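Local coordinates for protein glycerol kinase, putative (Plasmodium falciparum, PDB 2W40) that probably catalyses the ATP-dependent phosphorylation of glycerol to sn-glycerol 3-phosphate, and belongs to the FGGY kinase family, at residues Val229-Glu232 / His233-Asp236; Cys266-Gly269 / Thr270-Leu274. All coordinates share one frame; numbering follows the deposited sequence.

Contact 1: residues Val229-Glu232 / His233-Asp236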
loop_
_atom_site.group_PDB
_atom_site.type_symbol
_atom_site.label_atom_id
_atom_site.label_comp_id
_atom_site.label_asym_id
_atom_site.label_seq_id
_atom_site.Cartn_x
_atom_site.Cartn_y
_atom_site.Cartn_z
ATOM N N VAL C 229 36.278 25.583 18.556
ATOM C CA VAL C 229 34.942 26.176 18.554
ATOM C C VAL C 229 35.091 27.677 18.907
ATOM O O VAL C 229 35.699 28.054 19.977
ATOM C CB VAL C 229 33.956 25.515 19.542
ATOM C CG1 VAL C 229 32.624 26.232 19.550
ATOM C CG2 VAL C 229 33.797 23.998 19.133
ATOM N N LYS C 230 34.481 28.499 18.029
ATOM C CA LYS C 230 34.439 29.904 18.191
ATOM C C LYS C 230 33.043 30.509 18.015
ATOM O O LYS C 230 32.884 31.750 18.254
ATOM C CB LYS C 230 35.397 30.623 17.222
ATOM C CG LYS C 230 36.862 30.277 17.408
ATOM C CD LYS C 230 37.403 30.790 18.752
ATOM C CE LYS C 230 38.949 31.057 18.801
ATOM N NZ LYS C 230 39.447 31.719 20.081
ATOM N N SER C 231 32.058 29.714 17.572
ATOM C CA SER C 231 30.751 30.255 17.333
ATOM C C SER C 231 30.127 30.938 18.533
ATOM O O SER C 231 29.984 30.341 19.602
ATOM C CB SER C 231 29.736 29.274 16.737
ATOM O OG SER C 231 28.458 29.848 16.634
ATOM N N GLU C 232 29.632 32.141 18.301
ATOM C CA GLU C 232 28.994 32.900 19.395
ATOM C C GLU C 232 27.667 32.295 19.860
ATOM O O GLU C 232 27.128 32.653 20.958
ATOM C CB GLU C 232 28.753 34.340 18.901
ATOM C CG GLU C 232 27.849 34.375 17.622
ATOM C CD GLU C 232 28.620 34.136 16.223
ATOM O OE1 GLU C 232 29.889 33.962 16.210
ATOM O OE2 GLU C 232 27.913 34.110 15.145
ATOM N N HIS C 233 27.122 31.349 19.075
ATOM C CA HIS C 233 25.925 30.648 19.481
ATOM C C HIS C 233 26.110 29.658 20.579
ATOM O O HIS C 233 25.113 29.260 21.098
ATOM C CB HIS C 233 25.252 29.951 18.293
ATOM C CG HIS C 233 24.889 30.886 17.207
ATOM N ND1 HIS C 233 23.911 31.859 17.338
ATOM C CD2 HIS C 233 25.451 31.069 15.998
ATOM C CE1 HIS C 233 23.851 32.549 16.202
ATOM N NE2 HIS C 233 24.783 32.084 15.375
ATOM N N VAL C 234 27.356 29.244 20.871
ATOM C CA VAL C 234 27.713 28.179 21.829
ATOM C C VAL C 234 28.887 28.693 22.707
ATOM O O VAL C 234 29.992 28.185 22.747
ATOM C CB VAL C 234 27.992 26.830 21.168
ATOM C CG1 VAL C 234 26.653 26.181 20.727
ATOM C CG2 VAL C 234 28.960 27.021 19.990
ATOM N N PRO C 235 28.581 29.745 23.457
ATOM C CA PRO C 235 29.632 30.484 24.178
ATOM C C PRO C 235 30.366 29.667 25.233
ATOM O O PRO C 235 31.611 29.871 25.429
ATOM C CB PRO C 235 28.866 31.665 24.759
ATOM C CG PRO C 235 27.502 31.229 24.812
ATOM C CD PRO C 235 27.275 30.387 23.615
ATOM N N ASP C 236 29.691 28.723 25.896
ATOM C CA ASP C 236 30.381 27.841 26.860
ATOM C C ASP C 236 31.410 26.903 26.248
ATOM O O ASP C 236 32.185 26.211 26.933
ATOM C CB ASP C 236 29.348 27.016 27.673
ATOM C CG ASP C 236 28.677 27.840 28.758
ATOM O OD1 ASP C 236 28.866 29.069 28.862
ATOM O OD2 ASP C 236 28.056 27.215 29.601
HETATM O O HOH W 1 32.077 29.649 21.424
#
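S231 and V234 close a type I beta turn in the loop that leads from strand 225-228 to strand 241-247. V234 N donates to S231 O at 3.1 Å, in a nearly straight bond (167° at the hydrogen). A water bridges S231 O and V234 O, so two donors grip S231 O.

The S231 CB bond points toward residues 233-236. CB packs against V234 CG2 at 4.0 Å. OG stands anti to the backbone N (chi1 175°), which brings it beside its own carbonyl carbon and within reach of the backbone NH two residues on. There it accepts from H233 N at 3.2 Å and also touches ring atom H233 CD2 at 3.3 Å. Outside the turn, Y57 OH of helix 49-70 adds a weak hydrogen bond to OG, and the Y57 ring stacks on that of H233.

E232 and H233 run side by side and point the same way. E232 CG sits over one face of the imidazole. The carboxylate is turned 47° from the ring plane. Its OE2 is 3.7 Å from H233 NE2, too long for a hydrogen bond, and OE1 forms a salt bridge with K177. At the start of the loop, V229 CG1 meets V234 CG2 at 3.8 Å, the two side chains crossing at about a right angle. P235 CD rests 3.5 Å from E232 O.

S231 O and OG thus each take a backbone NH, from V234 and H233, which fixes the turn. The E232 carboxylate near the imidazole might favour its protonated form, though K177 would offset part of that charge.

Contact 2: residues Cys266-Gly269 / Thr270-Leu274; sequences CTYG and TGVFL
C266 and V272 make the tight spot of this hairpin: C266 SG lies 3.4 Å from V272 CG1. C266 SG is anti to the backbone N (chi1 -175°), which carries it to that methyl. The other valine methyl, CG2, reaches Y268 CD1 at 3.8 Å, while CG1 lies over one face of the tyrosine ring. Y268 and V272 lie side by side and point the same way. L274 adds a looser touch, with its CG 4.3 Å from C266 CB. All four side chains share one buried face of the sheet, which helix 377-403 covers. At the far end of the tyrosine, OH is hydrogen-bonded to N427.

The strands are antiparallel, at 173°. T267 and F273 are the hydrogen-bonded pair. F273 N donates to T267 O, and T267 N to F273 O. The flanking pairs C266-L274 and Y268-V272 are non-hydrogen-bonded. This is the beta hairpin of strands 264-268 and 272-279, two neighbours in the mixed sheet of the C-terminal FGGY domain, within the actin-like ATPase fold.

Packing is looser at the turn, where G269 and T270 are partly exposed. G269 N closes it onto G271 O at 2.8 Å, in a more bent bond (143° at the hydrogen). The T270 CB bond points away from residues 266-269, and OG1 is hydrogen-bonded to Q14. T270 binds ADP in another structure of this protein; no ADP is bound to this chain. On the sheet face that carries T267 and F273, the F273 side chain comes within about 4 Å of the bound glycerol, and R85 makes a cation-pi contact with its ring.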
loop_
_atom_site.group_PDB
_atom_site.type_symbol
_atom_site.label_atom_id
_atom_site.label_comp_id
_atom_site.label_asym_id
_atom_site.label_seq_id
_atom_site.Cartn_x
_atom_site.Cartn_y
_atom_site.Cartn_z
ATOM N N CYS C 266 26.534 -4.440 10.904
ATOM C CA CYS C 266 25.344 -3.938 10.239
ATOM C C CYS C 266 24.595 -3.013 11.181
ATOM O O CYS C 266 24.275 -3.400 12.301
ATOM C CB CYS C 266 24.496 -5.087 9.781
ATOM S SG CYS C 266 23.090 -4.542 8.817
ATOM N N THR C 267 24.379 -1.756 10.756
ATOM C CA THR C 267 23.640 -0.783 11.478
ATOM C C THR C 267 22.257 -0.623 10.880
ATOM O O THR C 267 22.134 -0.438 9.664
ATOM C CB THR C 267 24.388 0.611 11.478
ATOM O OG1 THR C 267 25.735 0.495 12.059
ATOM C CG2 THR C 267 23.601 1.648 12.239
ATOM N N TYR C 268 21.246 -0.649 11.759
ATOM C CA TYR C 268 19.879 -0.462 11.426
ATOM C C TYR C 268 19.478 0.927 11.937
ATOM O O TYR C 268 19.432 1.207 13.151
ATOM C CB TYR C 268 18.967 -1.523 12.098
ATOM C CG TYR C 268 19.230 -2.943 11.622
ATOM C CD1 TYR C 268 18.386 -3.577 10.765
ATOM C CD2 TYR C 268 20.241 -3.706 12.144
ATOM C CE1 TYR C 268 18.583 -4.852 10.361
ATOM C CE2 TYR C 268 20.460 -5.053 11.677
ATOM C CZ TYR C 268 19.623 -5.612 10.844
ATOM O OH TYR C 268 19.856 -6.958 10.490
ATOM N N GLY C 269 19.137 1.783 11.009
ATOM C CA GLY C 269 18.766 3.148 11.278
ATOM C C GLY C 269 17.764 3.647 10.218
ATOM O O GLY C 269 16.949 2.889 9.734
ATOM N N THR C 270 17.866 4.932 9.857
ATOM C CA THR C 270 17.108 5.435 8.692
ATOM C C THR C 270 17.276 4.549 7.467
ATOM O O THR C 270 16.269 4.220 6.787
ATOM C CB THR C 270 17.569 6.872 8.406
ATOM O OG1 THR C 270 17.358 7.730 9.555
ATOM C CG2 THR C 270 16.882 7.491 7.259
ATOM N N GLY C 271 18.494 4.174 7.166
ATOM C CA GLY C 271 18.798 3.048 6.249
ATOM C C GLY C 271 19.446 1.913 7.016
ATOM O O GLY C 271 19.637 1.997 8.216
ATOM N N VAL C 272 19.889 0.886 6.308
ATOM C CA VAL C 272 20.615 -0.205 6.884
ATOM C C VAL C 272 21.937 -0.251 6.111
ATOM O O VAL C 272 21.962 -0.215 4.877
ATOM C CB VAL C 272 19.835 -1.515 6.768
ATOM C CG1 VAL C 272 20.738 -2.743 7.136
ATOM C CG2 VAL C 272 18.585 -1.337 7.712
ATOM N N PHE C 273 23.052 -0.359 6.828
ATOM C CA PHE C 273 24.390 -0.317 6.214
ATOM C C PHE C 273 25.295 -1.417 6.794
ATOM O O PHE C 273 25.602 -1.395 7.965
ATOM C CB PHE C 273 25.022 1.042 6.396
ATOM C CG PHE C 273 24.122 2.146 5.871
ATOM C CD1 PHE C 273 24.168 2.493 4.522
ATOM C CD2 PHE C 273 23.179 2.736 6.639
ATOM C CE1 PHE C 273 23.281 3.409 4.005
ATOM C CE2 PHE C 273 22.382 3.722 6.100
ATOM C CZ PHE C 273 22.421 3.977 4.775
ATOM N N LEU C 274 25.722 -2.341 5.929
ATOM C CA LEU C 274 26.634 -3.420 6.314
ATOM C C LEU C 274 28.003 -3.038 5.780
ATOM O O LEU C 274 28.155 -2.822 4.564
ATOM C CB LEU C 274 26.149 -4.733 5.729
ATOM C CG LEU C 274 26.830 -6.019 6.337
ATOM C CD1 LEU C 274 25.993 -7.243 6.090
ATOM C CD2 LEU C 274 28.145 -6.159 5.668
#

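Overall arrangement
Contact 1 is a partly buried surface loop of the N-terminal FGGY domain, with its centre about 27 Å from the centre of the chain. Contact 2 lies near the middle, about 7 Å from that centre, in the C-terminal domain. They share no strand or helix, and their centres are about 33 Å apart. Both are local turns in one continuous piece of chain, but their chemistry differs. Residues 229-236 rely mainly on polar links and a bridging water, with one small apolar touch and a charged, exposed side chain (E232). Residues 266-274 rely on strand pairing and apolar side chains. Contact 1 is away from the annotated sites, whereas contact 2 carries a nucleotide-binding residue and approaches the glycerol.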